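Local coordinates for putative translational inhibitor protein (Yersinia pestis, PDB 5V4D), which is of unknown function but belongs to the Rid (YjgF-like) family, several of whose members are enamine/imine deaminases, an activity it may share, at residues I49-D61 with N86-F98. Numbering follows the deposited sequence.
Sequences IEKQTRQVLKNID and NSSQVNDIYADYF. With CA (calcium ion), chain H.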
ATOM      1  N   ILE A  49     -21.672  -6.597  -4.162  1.00 15.96           N
ATOM      2  CA  ILE A  49     -20.221  -6.738  -4.306  1.00 14.96           C
ATOM      3  C   ILE A  49     -19.828  -7.145  -5.728  1.00 15.10           C
ATOM      4  O   ILE A  49     -18.789  -6.711  -6.222  1.00 15.78           O
ATOM      5  CB  ILE A  49     -19.668  -7.711  -3.242  1.00 15.64           C
ATOM      6  CG1 ILE A  49     -18.141  -7.760  -3.302  1.00 17.63           C
ATOM      7  CG2 ILE A  49     -20.241  -9.152  -3.402  1.00 19.25           C
ATOM      8  CD1 ILE A  49     -17.466  -6.453  -2.785  1.00 18.96           C
ATOM      9  N   GLU A  50     -20.641  -7.973  -6.401  1.00 16.67           N
ATOM     10  CA  GLU A  50     -20.279  -8.404  -7.758  1.00 16.65           C
ATOM     11  C   GLU A  50     -20.353  -7.243  -8.739  1.00 18.35           C
ATOM     12  O   GLU A  50     -19.408  -7.005  -9.517  1.00 17.21           O
ATOM     13  CB  GLU A  50     -21.178  -9.576  -8.204  1.00 18.20           C
ATOM     14  CG  GLU A  50     -20.971 -10.787  -7.285  1.00 19.66           C
ATOM     15  CD  GLU A  50     -21.777 -12.026  -7.652  1.00 29.48           C
ATOM     16  OE1 GLU A  50     -21.894 -12.928  -6.775  1.00 32.06           O
ATOM     17  OE2 GLU A  50     -22.285 -12.107  -8.799  1.00 36.13           O
ATOM     18  N   LYS A  51     -21.462  -6.499  -8.726  1.00 15.67           N
ATOM     19  CA  LYS A  51     -21.579  -5.341  -9.624  1.00 15.31           C
ATOM     20  C   LYS A  51     -20.481  -4.317  -9.343  1.00 16.91           C
ATOM     21  O   LYS A  51     -19.910  -3.725 -10.280  1.00 16.12           O
ATOM     22  CB  LYS A  51     -22.962  -4.713  -9.474  1.00 16.41           C
ATOM     23  CG  LYS A  51     -24.053  -5.575 -10.095  1.00 20.50           C
ATOM     24  CD  LYS A  51     -25.416  -4.993  -9.805  1.00 22.30           C
ATOM     25  CE  LYS A  51     -26.536  -5.899 -10.353  1.00 24.42           C
ATOM     26  NZ  LYS A  51     -27.850  -5.322  -9.969  1.00 26.10           N
ATOM     27  N   GLN A  52     -20.138  -4.132  -8.062  1.00 16.16           N
ATOM     28  CA  GLN A  52     -19.131  -3.126  -7.725  1.00 16.25           C
ATOM     29  C   GLN A  52     -17.745  -3.561  -8.161  1.00 14.73           C
ATOM     30  O   GLN A  52     -16.966  -2.735  -8.665  1.00 15.67           O
ATOM     31  CB  GLN A  52     -19.154  -2.804  -6.218  1.00 15.11           C
ATOM     32  CG  GLN A  52     -20.423  -2.062  -5.811  1.00 15.09           C
ATOM     33  CD  GLN A  52     -20.311  -1.368  -4.471  1.00 16.71           C
ATOM     34  OE1 GLN A  52     -19.286  -1.435  -3.797  1.00 15.68           O
ATOM     35  NE2 GLN A  52     -21.374  -0.659  -4.103  1.00 19.67           N
ATOM     36  N   THR A  53     -17.417  -4.855  -8.009  1.00 15.48           N
ATOM     37  CA  THR A  53     -16.128  -5.347  -8.486  1.00 14.24           C
ATOM     38  C   THR A  53     -16.004  -5.180  -9.986  1.00 14.36           C
ATOM     39  O   THR A  53     -14.956  -4.751 -10.477  1.00 14.62           O
ATOM     40  CB  THR A  53     -15.955  -6.821  -8.104  1.00 16.26           C
ATOM     41  OG1 THR A  53     -15.999  -6.968  -6.676  1.00 16.32           O
ATOM     42  CG2 THR A  53     -14.607  -7.288  -8.568  1.00 16.84           C
ATOM     43  N   ARG A  54     -17.081  -5.475 -10.723  1.00 14.82           N
ATOM     44  CA  ARG A  54     -17.057  -5.295 -12.170  1.00 14.57           C
ATOM     45  C   ARG A  54     -16.795  -3.843 -12.532  1.00 16.08           C
ATOM     46  O   ARG A  54     -15.958  -3.561 -13.407  1.00 16.32           O
ATOM     47  CB  ARG A  54     -18.373  -5.756 -12.792  1.00 16.97           C
ATOM     48  CG  ARG A  54     -18.600  -7.227 -12.691  1.00 18.27           C
ATOM     49  CD  ARG A  54     -19.860  -7.616 -13.453  1.00 20.46           C
ATOM     50  NE  ARG A  54     -20.140  -9.026 -13.205  1.00 26.21           N
ATOM     51  CZ  ARG A  54     -19.463 -10.049 -13.739  1.00 33.14           C
ATOM     52  NH1 ARG A  54     -18.460  -9.851 -14.577  1.00 32.97           N
ATOM     53  NH2 ARG A  54     -19.782 -11.293 -13.415  1.00 37.39           N
ATOM     54  N   GLN A  55     -17.462  -2.913 -11.830  1.00 16.39           N
ATOM     55  CA  GLN A  55     -17.274  -1.488 -12.127  1.00 14.66           C
ATOM     56  C   GLN A  55     -15.829  -1.067 -11.857  1.00 15.09           C
ATOM     57  O   GLN A  55     -15.233  -0.343 -12.659  1.00 14.93           O
ATOM     58  CB  GLN A  55     -18.271  -0.638 -11.324  1.00 14.57           C
ATOM     59  CG  GLN A  55     -18.173   0.803 -11.724  1.00 15.20           C
ATOM     60  CD  GLN A  55     -18.718   1.016 -13.121  1.00 15.68           C
ATOM     61  OE1 GLN A  55     -19.861   0.645 -13.390  1.00 17.00           O
ATOM     62  NE2 GLN A  55     -17.888   1.491 -14.033  1.00 17.75           N
ATOM     63  N   VAL A  56     -15.247  -1.536 -10.736  1.00 14.72           N
ATOM     64  CA  VAL A  56     -13.893  -1.139 -10.383  1.00 13.40           C
ATOM     65  C   VAL A  56     -12.916  -1.620 -11.439  1.00 14.14           C
ATOM     66  O   VAL A  56     -12.012  -0.885 -11.851  1.00 14.52           O
ATOM     67  CB  VAL A  56     -13.544  -1.694  -8.999  1.00 14.84           C
ATOM     68  CG1 VAL A  56     -12.025  -1.698  -8.749  1.00 15.29           C
ATOM     69  CG2 VAL A  56     -14.314  -0.915  -7.928  1.00 15.01           C
ATOM     70  N   LEU A  57     -13.080  -2.865 -11.887  1.00 15.55           N
ATOM     71  CA  LEU A  57     -12.137  -3.412 -12.866  1.00 14.07           C
ATOM     72  C   LEU A  57     -12.277  -2.701 -14.202  1.00 14.94           C
ATOM     73  O   LEU A  57     -11.283  -2.508 -14.907  1.00 16.28           O
ATOM     74  CB  LEU A  57     -12.350  -4.929 -13.003  1.00 14.13           C
ATOM     75  CG  LEU A  57     -12.009  -5.619 -11.695  1.00 14.04           C
ATOM     76  CD1 LEU A  57     -12.490  -7.066 -11.816  1.00 17.57           C
ATOM     77  CD2 LEU A  57     -10.530  -5.551 -11.391  1.00 18.57           C
ATOM     78  N   LYS A  58     -13.506  -2.331 -14.598  1.00 14.16           N
ATOM     79  CA  LYS A  58     -13.671  -1.554 -15.834  1.00 14.44           C
ATOM     80  C   LYS A  58     -13.033  -0.178 -15.713  1.00 15.15           C
ATOM     81  O   LYS A  58     -12.461   0.336 -16.695  1.00 16.82           O
ATOM     82  CB  LYS A  58     -15.165  -1.411 -16.192  1.00 17.33           C
ATOM     83  CG  LYS A  58     -15.821  -2.702 -16.730  1.00 22.92           C
ATOM     84  CD  LYS A  58     -15.208  -3.165 -18.058  1.00 26.64           C
ATOM     85  CE  LYS A  58     -15.387  -2.147 -19.184  1.00 41.19           C
ATOM     86  NZ  LYS A  58     -14.837  -2.614 -20.540  1.00 44.84           N
ATOM     87  N   ASN A  59     -13.138   0.447 -14.531  1.00 14.30           N
ATOM     88  CA  ASN A  59     -12.514   1.754 -14.326  1.00 13.73           C
ATOM     89  C   ASN A  59     -10.997   1.649 -14.412  1.00 14.49           C
ATOM     90  O   ASN A  59     -10.343   2.487 -15.046  1.00 15.44           O
ATOM     91  CB  ASN A  59     -12.932   2.336 -12.958  1.00 14.05           C
ATOM     92  CG  ASN A  59     -14.405   2.695 -12.904  1.00 15.29           C
ATOM     93  OD1 ASN A  59     -15.064   2.742 -13.932  1.00 16.00           O
ATOM     94  ND2 ASN A  59     -14.917   2.976 -11.704  1.00 16.96           N
ATOM     95  N   ILE A  60     -10.428   0.614 -13.803  1.00 14.14           N
ATOM     96  CA  ILE A  60      -8.990   0.363 -13.936  1.00 15.90           C
ATOM     97  C   ILE A  60      -8.610   0.169 -15.396  1.00 14.81           C
ATOM     98  O   ILE A  60      -7.636   0.744 -15.866  1.00 16.35           O
ATOM     99  CB  ILE A  60      -8.573  -0.863 -13.102  1.00 15.38           C
ATOM    100  CG1 ILE A  60      -8.649  -0.538 -11.602  1.00 13.90           C
ATOM    101  CG2 ILE A  60      -7.158  -1.378 -13.534  1.00 15.24           C
ATOM    102  CD1 ILE A  60      -8.606  -1.820 -10.683  1.00 15.46           C
ATOM    103  N   ASP A  61      -9.364  -0.648 -16.125  1.00 13.43           N
ATOM    104  CA  ASP A  61      -9.029  -0.881 -17.524  1.00 14.91           C
ATOM    105  C   ASP A  61      -8.981   0.431 -18.301  1.00 16.70           C
ATOM    106  O   ASP A  61      -8.082   0.641 -19.122  1.00 17.98           O
ATOM    107  CB  ASP A  61     -10.046  -1.855 -18.127  1.00 14.59           C
ATOM    108  CG  ASP A  61      -9.518  -2.509 -19.369  1.00 18.95           C
ATOM    109  OD1 ASP A  61      -8.635  -3.369 -19.207  1.00 20.96           O
ATOM    110  OD2 ASP A  61     -10.031  -2.216 -20.476  1.00 22.91           O
ATOM    111  N   ASN A  86     -16.539 -11.070   1.621  1.00 15.08           N
ATOM    112  CA  ASN A  86     -16.822 -10.787   0.222  1.00 18.03           C
ATOM    113  C   ASN A  86     -15.638 -11.153  -0.666  1.00 14.36           C
ATOM    114  O   ASN A  86     -15.718 -10.984  -1.893  1.00 15.83           O
ATOM    115  CB  ASN A  86     -17.189  -9.309   0.057  1.00 16.28           C
ATOM    116  CG  ASN A  86     -18.634  -9.035   0.412  1.00 16.08           C
ATOM    117  OD1 ASN A  86     -19.479  -9.942   0.381  1.00 20.95           O
ATOM    118  ND2 ASN A  86     -18.952  -7.767   0.678  1.00 17.23           N
ATOM    119  N   SER A  87     -14.544 -11.640  -0.071  1.00 15.13           N
ATOM    120  CA  SER A  87     -13.312 -11.891  -0.835  1.00 14.58           C
ATOM    121  C   SER A  87     -13.547 -12.868  -1.970  1.00 15.13           C
ATOM    122  O   SER A  87     -13.024 -12.667  -3.072  1.00 17.10           O
ATOM    123  CB  SER A  87     -12.208 -12.443   0.060  1.00 19.29           C
ATOM    124  OG  SER A  87     -11.794 -11.474   1.007  1.00 25.90           O
ATOM    125  N   SER A  88     -14.315 -13.930  -1.727  1.00 16.26           N
ATOM    126  CA  SER A  88     -14.477 -14.922  -2.791  1.00 16.66           C
ATOM    127  C   SER A  88     -15.232 -14.353  -3.983  1.00 16.18           C
ATOM    128  O   SER A  88     -14.855 -14.594  -5.142  1.00 17.35           O
ATOM    129  CB  SER A  88     -15.180 -16.148  -2.250  1.00 20.40           C
ATOM    130  OG  SER A  88     -14.228 -16.826  -1.440  1.00 26.94           O
ATOM    131  N   GLN A  89     -16.299 -13.589  -3.728  1.00 15.75           N
ATOM    132  CA  GLN A  89     -17.038 -13.003  -4.838  1.00 15.73           C
ATOM    133  C   GLN A  89     -16.184 -12.002  -5.602  1.00 14.58           C
ATOM    134  O   GLN A  89     -16.283 -11.914  -6.829  1.00 17.71           O
ATOM    135  CB  GLN A  89     -18.305 -12.325  -4.340  1.00 15.92           C
ATOM    136  CG  GLN A  89     -19.371 -13.371  -4.026  1.00 17.37           C
ATOM    137  CD  GLN A  89     -20.496 -12.764  -3.219  1.00 19.48           C
ATOM    138  OE1 GLN A  89     -20.383 -12.599  -1.976  1.00 24.61           O
ATOM    139  NE2 GLN A  89     -21.576 -12.409  -3.896  1.00 21.08           N
ATOM    140  N   VAL A  90     -15.337 -11.238  -4.894  1.00 13.70           N
ATOM    141  CA  VAL A  90     -14.404 -10.358  -5.596  1.00 14.31           C
ATOM    142  C   VAL A  90     -13.450 -11.180  -6.438  1.00 15.48           C
ATOM    143  O   VAL A  90     -13.233 -10.876  -7.617  1.00 15.82           O
ATOM    144  CB  VAL A  90     -13.636  -9.468  -4.600  1.00 14.13           C
ATOM    145  CG1 VAL A  90     -12.470  -8.726  -5.290  1.00 17.16           C
ATOM    146  CG2 VAL A  90     -14.637  -8.458  -3.930  1.00 14.26           C
ATOM    147  N   ASN A  91     -12.832 -12.198  -5.823  1.00 15.97           N
ATOM    148  CA  ASN A  91     -11.850 -13.044  -6.521  1.00 14.24           C
ATOM    149  C   ASN A  91     -12.440 -13.671  -7.774  1.00 16.32           C
ATOM    150  O   ASN A  91     -11.751 -13.795  -8.800  1.00 14.93           O
ATOM    151  CB  ASN A  91     -11.348 -14.157  -5.579  1.00 14.74           C
ATOM    152  CG  ASN A  91     -10.374 -13.650  -4.550  1.00 19.91           C
ATOM    153  OD1 ASN A  91      -9.733 -12.649  -4.774  1.00 23.06           O
ATOM    154  ND2 ASN A  91     -10.258 -14.351  -3.414  1.00 21.69           N
ATOM    155  N   ASP A  92     -13.698 -14.128  -7.689  1.00 15.00           N
ATOM    156  CA  ASP A  92     -14.298 -14.837  -8.822  1.00 14.50           C
ATOM    157  C   ASP A  92     -14.322 -13.949 -10.061  1.00 15.90           C
ATOM    158  O   ASP A  92     -14.104 -14.435 -11.185  1.00 17.20           O
ATOM    159  CB  ASP A  92     -15.705 -15.284  -8.441  1.00 15.45           C
ATOM    160  CG  ASP A  92     -16.166 -16.492  -9.215  1.00 16.01           C
ATOM    161  OD1 ASP A  92     -15.421 -16.998 -10.126  1.00 18.18           O
ATOM    162  OD2 ASP A  92     -17.300 -16.903  -8.893  1.00 22.16           O
ATOM    163  N   ILE A  93     -14.579 -12.652  -9.882  1.00 14.70           N
ATOM    164  CA  ILE A  93     -14.637 -11.717 -11.013  1.00 14.00           C
ATOM    165  C   ILE A  93     -13.256 -11.170 -11.376  1.00 14.79           C
ATOM    166  O   ILE A  93     -12.932 -10.949 -12.552  1.00 16.85           O
ATOM    167  CB  ILE A  93     -15.621 -10.594 -10.650  1.00 17.21           C
ATOM    168  CG1 ILE A  93     -17.044 -11.170 -10.503  1.00 18.01           C
ATOM    169  CG2 ILE A  93     -15.556  -9.409 -11.686  1.00 19.15           C
ATOM    170  CD1 ILE A  93     -18.025 -10.209  -9.805  1.00 18.88           C
ATOM    171  N   TYR A  94     -12.461 -10.857 -10.358  1.00 15.64           N
ATOM    172  CA  TYR A  94     -11.096 -10.415 -10.587  1.00 13.82           C
ATOM    173  C   TYR A  94     -10.326 -11.421 -11.428  1.00 15.39           C
ATOM    174  O   TYR A  94      -9.562 -11.047 -12.329  1.00 16.45           O
ATOM    175  CB  TYR A  94     -10.460 -10.205  -9.217  1.00 14.49           C
ATOM    176  CG  TYR A  94      -9.029  -9.750  -9.108  1.00 12.90           C
ATOM    177  CD1 TYR A  94      -8.746  -8.453  -8.673  1.00 15.48           C
ATOM    178  CD2 TYR A  94      -7.972 -10.650  -9.296  1.00 19.14           C
ATOM    179  CE1 TYR A  94      -7.436  -8.044  -8.502  1.00 15.72           C
ATOM    180  CE2 TYR A  94      -6.667 -10.241  -9.134  1.00 18.58           C
ATOM    181  CZ  TYR A  94      -6.416  -8.945  -8.728  1.00 16.47           C
ATOM    182  OH  TYR A  94      -5.101  -8.543  -8.572  1.00 16.28           O
ATOM    183  N   ALA A  95     -10.532 -12.712 -11.164  1.00 14.07           N
ATOM    184  CA  ALA A  95      -9.863 -13.745 -11.947  1.00 14.23           C
ATOM    185  C   ALA A  95     -10.269 -13.679 -13.410  1.00 15.53           C
ATOM    186  O   ALA A  95      -9.432 -13.871 -14.291  1.00 17.97           O
ATOM    187  CB  ALA A  95     -10.210 -15.123 -11.367  1.00 13.93           C
ATOM    188  N   ASP A  96     -11.560 -13.454 -13.679  1.00 16.18           N
ATOM    189  CA  ASP A  96     -12.046 -13.326 -15.046  1.00 17.41           C
ATOM    190  C   ASP A  96     -11.285 -12.231 -15.769  1.00 15.41           C
ATOM    191  O   ASP A  96     -10.853 -12.405 -16.918  1.00 17.88           O
ATOM    192  CB  ASP A  96     -13.537 -13.003 -15.068  1.00 19.50           C
ATOM    193  CG  ASP A  96     -14.421 -14.057 -14.384  1.00 21.19           C
ATOM    194  OD1 ASP A  96     -13.961 -15.168 -14.057  1.00 18.77           O
ATOM    195  OD2 ASP A  96     -15.620 -13.696 -14.201  1.00 23.12           O
ATOM    196  N   TYR A  97     -11.134 -11.089 -15.108  1.00 14.81           N
ATOM    197  CA  TYR A  97     -10.465  -9.942 -15.719  1.00 16.56           C
ATOM    198  C   TYR A  97      -9.022 -10.272 -16.051  1.00 17.05           C
ATOM    199  O   TYR A  97      -8.508  -9.895 -17.120  1.00 18.08           O
ATOM    200  CB  TYR A  97     -10.516  -8.753 -14.735  1.00 14.68           C
ATOM    201  CG  TYR A  97      -9.856  -7.497 -15.250  1.00 17.37           C
ATOM    202  CD1 TYR A  97     -10.414  -6.784 -16.324  1.00 17.30           C
ATOM    203  CD2 TYR A  97      -8.678  -7.020 -14.662  1.00 16.56           C
ATOM    204  CE1 TYR A  97      -9.803  -5.618 -16.803  1.00 20.44           C
ATOM    205  CE2 TYR A  97      -8.077  -5.863 -15.107  1.00 19.02           C
ATOM    206  CZ  TYR A  97      -8.641  -5.163 -16.189  1.00 20.25           C
ATOM    207  OH  TYR A  97      -8.005  -4.022 -16.647  1.00 17.78           O
ATOM    208  N   PHE A  98      -8.347 -11.000 -15.157  1.00 14.24           N
ATOM    209  CA  PHE A  98      -6.926 -11.273 -15.354  1.00 18.22           C
ATOM    210  C   PHE A  98      -6.643 -12.606 -16.044  1.00 18.34           C
ATOM    211  O   PHE A  98      -5.473 -12.946 -16.236  1.00 18.77           O
ATOM    212  CB  PHE A  98      -6.193 -11.222 -14.001  1.00 17.41           C
ATOM    213  CG  PHE A  98      -5.938  -9.823 -13.529  1.00 14.50           C
ATOM    214  CD1 PHE A  98      -4.986  -9.038 -14.179  1.00 17.00           C
ATOM    215  CD2 PHE A  98      -6.637  -9.289 -12.471  1.00 17.29           C
ATOM    216  CE1 PHE A  98      -4.731  -7.713 -13.772  1.00 15.23           C
ATOM    217  CE2 PHE A  98      -6.429  -7.978 -12.048  1.00 16.69           C
ATOM    218  CZ  PHE A  98      -5.443  -7.184 -12.685  1.00 16.14           C
TER
HETATM  219 CA    CA H 202     -14.780 -16.568 -12.326  1.00 18.38          CA
HETATM  220  O   HOH W   1     -16.586 -11.391 -15.218  1.00 35.41           O
HETATM  221  O   HOH W   2     -16.846 -15.384 -12.537  1.00 25.08           O
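I93 is the knob of this helix pair: its side chain drops into the hole formed by E50, T53, R54 and L57. Its CD1 points at the backbone of helix 49-61, 3.5 Å from E50 O, while CG2, anti to the backbone N of I93, meets the CG2 of T53 at 3.9 Å and L57 CD1. The R54 guanidinium lies with one face over the CG1-CD1 end of I93. With the axes 9.1 Å apart and crossing at -38°, the two helices run in the same general direction on the same face of the sheet, V90 and Y94 reaching strand 74-81 and I49 and I60 strand 120-127. Deeper in, I49 CG1 packs on V90 CG2, and T53 OG1, touching that same methyl, turns back to bond I49 O from the face opposite T53 N. Polar pairs sit toward both ends. Q89 NE2 gives E50 OE1 a nearly straight bond of 2.9 Å on the anti side, the amide standing 89° from the carboxylate. At the other end Y97, one ring face against L57 CB, donates from its hydroxyl to the anti lone pair of D61 OD1 at 2.7 Å. Between them a water bonded to D96 OD2 also lies doubtfully close to R54 NH1, while D96 OD1 binds calcium with the carbonyl and OD1 of D92. The seam is aliphatic with hydrogen bonds at its ends, and R54 and the metal probably offset the negative charge of D96.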